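Side-chain contacts in 14 kDa fatty acid-binding protein (Schistosoma mansoni, PDB 1VYF), which binds long-chain fatty acids such as oleic and arachidonic acid inside a beta-barrel and may serve in their transport: residues 109-113 with 114-118; 32-35 with 36-40. All coordinates share one frame; numbering follows the deposited sequence. Where two conformers were deposited one is given.

Contact 2 comes first along the chain. There helix 29-35 ends, and residues 36-40 lead out of it toward strand 41-47. Contact 1 opens much later, where strand 104-112 turns back into strand 115-122 as a beta hairpin. The two lie in series, so neither nests in nor crosses the other. Each is local and turns the chain over a few residues. The centres of contact 1 and contact 2 are about 20 Å apart. The nearest atoms of contact 1 and contact 2 are about 9 Å apart. Oleic acid lies between them in the barrel: R109 of contact 1 helps bind its carboxylate, and G35 of contact 2 touches it as well.

Contact 1: 109-113 with 114-118; sequences REVDG and DTMKT. With OLA (oleic acid), chain B.
With chi1 at -59°, R109 has CG anti to its carbonyl carbon, and the chain then runs extended to NE. T118 is its non-hydrogen-bonded pair partner, and the two side chains point the same way. A chi1 of -64° sets T118 OG1 anti to its carbonyl carbon, 3.9 Å from R109 CG. One water joins these neighbours to the ligand. It accepts from R109 NE at 2.9 Å in the guanidinium plane, donates to O1 of oleic acid at 2.7 Å, and bonds T118 OG1. R109 NH2 also donates directly to the same O1 at 3.2 Å. Q96 takes NH1, which helps fix the guanidinium. T118 CG2 packs against the carboxylate carbon.

V111 and M116 share the face of R109 and T118. V111 CG2 meets M116 CB at 4.2 Å, and F6 and W10 pack on both side chains. E110, K117, D112 and T115 point to the other face.

E110 and K117 form a hydrogen-bonded pair, and so do D112 and T115. D112 N reaches T115 O at 2.8 Å, almost straight at 178°. The return bond from T115 N comes from above the D112 carbonyl plane. The type II' turn has G113 at positive phi. This is a two-residue beta hairpin of the fatty acid-binding protein barrel, with R109, T118 and a water at a carboxylate site completed by R129 and Y131.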
loop_
_atom_site.group_PDB
_atom_site.type_symbol
_atom_site.label_atom_id
_atom_site.label_comp_id
_atom_site.label_asym_id
_atom_site.label_seq_id
_atom_site.Cartn_x
_atom_site.Cartn_y
_atom_site.Cartn_z
ATOM N N ARG A 109 -0.336 6.124 -4.026
ATOM C CA ARG A 109 -1.764 6.024 -3.775
ATOM C C ARG A 109 -2.383 7.362 -4.076
ATOM O O ARG A 109 -1.990 8.397 -3.508
ATOM C CB ARG A 109 -2.030 5.660 -2.332
ATOM C CG ARG A 109 -1.405 4.333 -1.907
ATOM C CD ARG A 109 -1.807 3.872 -0.552
ATOM N NE ARG A 109 -1.484 2.481 -0.312
ATOM C CZ ARG A 109 -0.340 2.011 0.155
ATOM N NH1 ARG A 109 0.653 2.819 0.468
ATOM N NH2 ARG A 109 -0.204 0.707 0.323
ATOM N N GLU A 110 -3.334 7.373 -4.989
ATOM C CA GLU A 110 -3.949 8.611 -5.387
ATOM C C GLU A 110 -5.453 8.438 -5.366
ATOM O O GLU A 110 -5.932 7.489 -5.928
ATOM C CB GLU A 110 -3.471 8.968 -6.790
ATOM C CG GLU A 110 -4.112 10.221 -7.379
ATOM C CD GLU A 110 -3.288 10.886 -8.465
ATOM O OE1 GLU A 110 -2.378 10.244 -9.027
ATOM O OE2 GLU A 110 -3.534 12.082 -8.735
ATOM N N VAL A 111 -6.165 9.379 -4.756
ATOM C CA VAL A 111 -7.621 9.304 -4.611
ATOM C C VAL A 111 -8.243 10.213 -5.627
ATOM O O VAL A 111 -7.869 11.383 -5.747
ATOM C CB VAL A 111 -8.101 9.705 -3.205
ATOM C CG1 VAL A 111 -9.620 9.829 -3.145
ATOM C CG2 VAL A 111 -7.628 8.678 -2.186
ATOM N N ASP A 112 -9.181 9.659 -6.390
ATOM C CA ASP A 112 -9.967 10.415 -7.359
ATOM C C ASP A 112 -11.407 10.009 -7.227
ATOM O O ASP A 112 -11.833 8.976 -7.753
ATOM C CB ASP A 112 -9.504 10.142 -8.782
ATOM C CG ASP A 112 -10.304 10.955 -9.826
ATOM O OD1 ASP A 112 -10.158 10.706 -11.049
ATOM O OD2 ASP A 112 -11.078 11.862 -9.508
ATOM N N GLY A 113 -12.160 10.790 -6.464
ATOM C CA GLY A 113 -13.557 10.465 -6.235
ATOM C C GLY A 113 -13.716 9.183 -5.445
ATOM O O GLY A 113 -13.280 9.111 -4.285
ATOM N N ASP A 114 -14.366 8.190 -6.043
ATOM C CA ASP A 114 -14.556 6.912 -5.385
ATOM C C ASP A 114 -13.554 5.839 -5.725
ATOM O O ASP A 114 -13.781 4.695 -5.343
ATOM C CB ASP A 114 -15.967 6.391 -5.619
ATOM C CG ASP A 114 -16.996 7.256 -4.926
ATOM O OD1 ASP A 114 -16.684 7.867 -3.855
ATOM O OD2 ASP A 114 -18.122 7.394 -5.406
ATOM N N THR A 115 -12.468 6.217 -6.397
ATOM C CA THR A 115 -11.325 5.332 -6.660
ATOM C C THR A 115 -10.038 5.747 -5.976
ATOM O O THR A 115 -9.626 6.877 -6.109
ATOM C CB THR A 115 -11.073 5.277 -8.199
ATOM O OG1 THR A 115 -12.281 4.835 -8.870
ATOM C CG2 THR A 115 -10.051 4.218 -8.590
ATOM N N MET A 116 -9.377 4.807 -5.299
ATOM C CA MET A 116 -8.001 4.984 -4.923
ATOM C C MET A 116 -7.197 4.062 -5.813
ATOM O O MET A 116 -7.425 2.843 -5.820
ATOM C CB MET A 116 -7.753 4.647 -3.448
ATOM C CG MET A 116 -6.257 4.732 -3.085
ATOM S SD MET A 116 -5.960 4.518 -1.381
ATOM C CE MET A 116 -5.888 2.759 -1.321
ATOM N N LYS A 117 -6.328 4.669 -6.606
ATOM C CA LYS A 117 -5.463 3.945 -7.514
ATOM C C LYS A 117 -4.155 3.762 -6.812
ATOM O O LYS A 117 -3.549 4.731 -6.394
ATOM C CB LYS A 117 -5.255 4.719 -8.802
ATOM C CG LYS A 117 -4.275 4.002 -9.750
ATOM C CD LYS A 117 -4.163 4.619 -11.124
ATOM C CE LYS A 117 -3.745 6.056 -11.102
ATOM N NZ LYS A 117 -3.769 6.627 -12.478
ATOM N N THR A 118 -3.695 2.533 -6.717
ATOM C CA THR A 118 -2.393 2.250 -6.059
ATOM C C THR A 118 -1.415 1.737 -7.120
ATOM O O THR A 118 -1.641 0.660 -7.679
ATOM C CB THR A 118 -2.619 1.206 -4.965
ATOM O OG1 THR A 118 -3.484 1.762 -3.958
ATOM C CG2 THR A 118 -1.327 0.825 -4.221
HETATM C C1 OLA B . -1.476 -2.389 -2.213
HETATM O O1 OLA B . -1.737 -1.618 -1.302
HETATM O O2 OLA B . -2.518 -2.823 -2.907
HETATM C C2 OLA B . -0.082 -2.833 -2.658
HETATM C C3 OLA B . 1.038 -2.956 -1.612
HETATM C C4 OLA B . 1.812 -4.299 -1.706
HETATM C C5 OLA B . 3.319 -4.215 -1.987
HETATM C C6 OLA B . 3.899 -5.507 -2.580
HETATM C C7 OLA B . 4.318 -6.560 -1.563
HETATM C C8 OLA B . 3.191 -7.520 -1.191
HETATM C C9 OLA B . 3.556 -8.964 -1.448
HETATM C C10 OLA B . 2.686 -9.974 -1.301
HETATM C C11 OLA B . 1.242 -9.791 -0.878
HETATM C C12 OLA B . 0.812 -10.823 0.167
HETATM C C13 OLA B . -0.708 -10.876 0.374
HETATM C C14 OLA B . -1.299 -9.665 1.106
HETATM C C15 OLA B . -1.833 -8.583 0.159
HETATM C C16 OLA B . -1.980 -7.231 0.868
HETATM C C17 OLA B . -1.193 -6.108 0.184
HETATM C C18 OLA B . -2.060 -5.429 -0.848
HETATM O O HOH W 1 -3.426 0.538 -1.269
HETATM O O HOH W 2 -13.197 6.980 -10.100
#

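Contact 2: 32-35 with 36-40; sequences RQIG and NTVTP
The carbonyl oxygen I34 O accepts three hydrogen bonds from the two residues T37 and V38. V38 N comes in nearly straight, at 2.9 Å from I34 O with an N-H...O angle of 174°. T37 N donates from above the carbonyl plane, at 3.1 Å from the same I34 O. The third donor is the T37 hydroxyl, with OG1 3.0 Å from I34 O. With chi1 at 72°, T37 OG1 sits between its own backbone N and carbonyl carbon, and this turns the hydroxyl back to the helix end. The three bonds together satisfy I34 O near the end of helix 29-35.

Two residues earlier, R32 O accepts from N36 N at 2.8 Å. The N36 side chain folds back over the same carbonyl, with CG 3.3 Å from R32 O, but its amide nitrogen ND2 bonds D19 instead. R32 NH2 forms a salt bridge with D19 too. D19 therefore ties both sides of this junction to helix 18-24.

Apolar contact follows the backbone bonds. I34 CG2 meets V38 CG1 at 3.9 Å, the two side chains crossing at a slant. V38 CG2 comes to 3.4 Å from I34 O. Beyond them, I34 touches F59 and V38 touches T58, both in a neighbouring loop. A water spans the exit of the helix, donating to G35 O and to V38 O, each at 2.7 Å.

The arrangement is the C-terminal end of an alpha-helix, where R32 O is taken by N36 N, and I34 O by T37 N, T37 OG1 and V38 N. It belongs to the helix-turn-helix lid of fatty acid-binding proteins, and here G35 touches the bound oleic acid.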
loop_
_atom_site.group_PDB
_atom_site.type_symbol
_atom_site.label_atom_id
_atom_site.label_comp_id
_atom_site.label_asym_id
_atom_site.label_seq_id
_atom_site.Cartn_x
_atom_site.Cartn_y
_atom_site.Cartn_z
ATOM N N ARG A 32 2.552 -15.661 -2.952
ATOM C CA ARG A 32 2.190 -15.037 -4.226
ATOM C C ARG A 32 0.773 -15.445 -4.613
ATOM O O ARG A 32 -0.045 -14.587 -5.007
ATOM C CB ARG A 32 3.190 -15.398 -5.332
ATOM C CG ARG A 32 4.350 -14.465 -5.391
ATOM C CD ARG A 32 5.496 -14.909 -6.293
ATOM N NE ARG A 32 5.057 -15.011 -7.683
ATOM C CZ ARG A 32 5.487 -15.932 -8.533
ATOM N NH1 ARG A 32 6.400 -16.820 -8.169
ATOM N NH2 ARG A 32 5.017 -15.956 -9.774
ATOM N N GLN A 33 0.442 -16.728 -4.452
ATOM C CA GLN A 33 -0.891 -17.192 -4.841
ATOM C C GLN A 33 -1.965 -16.524 -3.986
ATOM O O GLN A 33 -3.016 -16.131 -4.516
ATOM C CB GLN A 33 -1.053 -18.717 -4.774
ATOM C CG GLN A 33 -0.128 -19.556 -5.715
ATOM C CD GLN A 33 0.196 -18.916 -7.072
ATOM O OE1 GLN A 33 -0.636 -18.909 -7.978
ATOM N NE2 GLN A 33 1.404 -18.392 -7.210
ATOM N N ILE A 34 -1.724 -16.433 -2.674
ATOM C CA ILE A 34 -2.591 -15.686 -1.759
ATOM C C ILE A 34 -2.706 -14.230 -2.202
ATOM O O ILE A 34 -3.816 -13.700 -2.280
ATOM C CB ILE A 34 -2.102 -15.777 -0.268
ATOM C CG1 ILE A 34 -2.225 -17.213 0.256
ATOM C CG2 ILE A 34 -2.918 -14.848 0.664
ATOM C CD1 ILE A 34 -1.277 -17.504 1.429
ATOM N N GLY A 35 -1.585 -13.601 -2.525
ATOM C CA GLY A 35 -1.557 -12.218 -3.000
ATOM C C GLY A 35 -2.303 -11.979 -4.308
ATOM O O GLY A 35 -2.842 -10.870 -4.525
ATOM N N ASN A 36 -2.373 -13.016 -5.158
ATOM C CA ASN A 36 -3.132 -12.937 -6.418
ATOM C C ASN A 36 -4.642 -13.243 -6.276
ATOM O O ASN A 36 -5.381 -13.128 -7.257
ATOM C CB ASN A 36 -2.479 -13.829 -7.495
ATOM C CG ASN A 36 -1.084 -13.328 -7.913
ATOM O OD1 ASN A 36 -0.832 -12.125 -7.944
ATOM N ND2 ASN A 36 -0.183 -14.253 -8.240
ATOM N N THR A 37 -5.086 -13.590 -5.066
ATOM C CA THR A 37 -6.469 -13.981 -4.810
ATOM C C THR A 37 -7.205 -13.077 -3.803
ATOM O O THR A 37 -8.357 -12.694 -4.060
ATOM C CB THR A 37 -6.585 -15.448 -4.337
ATOM O OG1 THR A 37 -6.091 -15.571 -2.997
ATOM C CG2 THR A 37 -5.732 -16.413 -5.167
ATOM N N VAL A 38 -6.581 -12.749 -2.664
ATOM C CA VAL A 38 -7.308 -12.019 -1.616
ATOM C C VAL A 38 -7.591 -10.598 -2.050
ATOM O O VAL A 38 -6.827 -9.987 -2.798
ATOM C CB VAL A 38 -6.589 -11.954 -0.231
ATOM C CG1 VAL A 38 -6.499 -13.326 0.382
ATOM C CG2 VAL A 38 -5.220 -11.265 -0.330
ATOM N N THR A 39 -8.696 -10.082 -1.527
ATOM C CA THR A 39 -9.134 -8.725 -1.809
ATOM C C THR A 39 -9.242 -8.010 -0.470
ATOM O O THR A 39 -10.230 -8.141 0.263
ATOM C CB THR A 39 -10.466 -8.727 -2.560
ATOM O OG1 THR A 39 -11.381 -9.567 -1.877
ATOM C CG2 THR A 39 -10.319 -9.392 -3.887
ATOM N N PRO A 40 -8.188 -7.293 -0.102
ATOM C CA PRO A 40 -8.166 -6.631 1.188
ATOM C C PRO A 40 -9.069 -5.425 1.263
ATOM O O PRO A 40 -9.395 -4.824 0.255
ATOM C CB PRO A 40 -6.700 -6.191 1.314
ATOM C CG PRO A 40 -6.013 -6.976 0.341
ATOM C CD PRO A 40 -6.934 -7.078 -0.836
HETATM O O HOH W 3 -4.336 -9.020 -3.144
#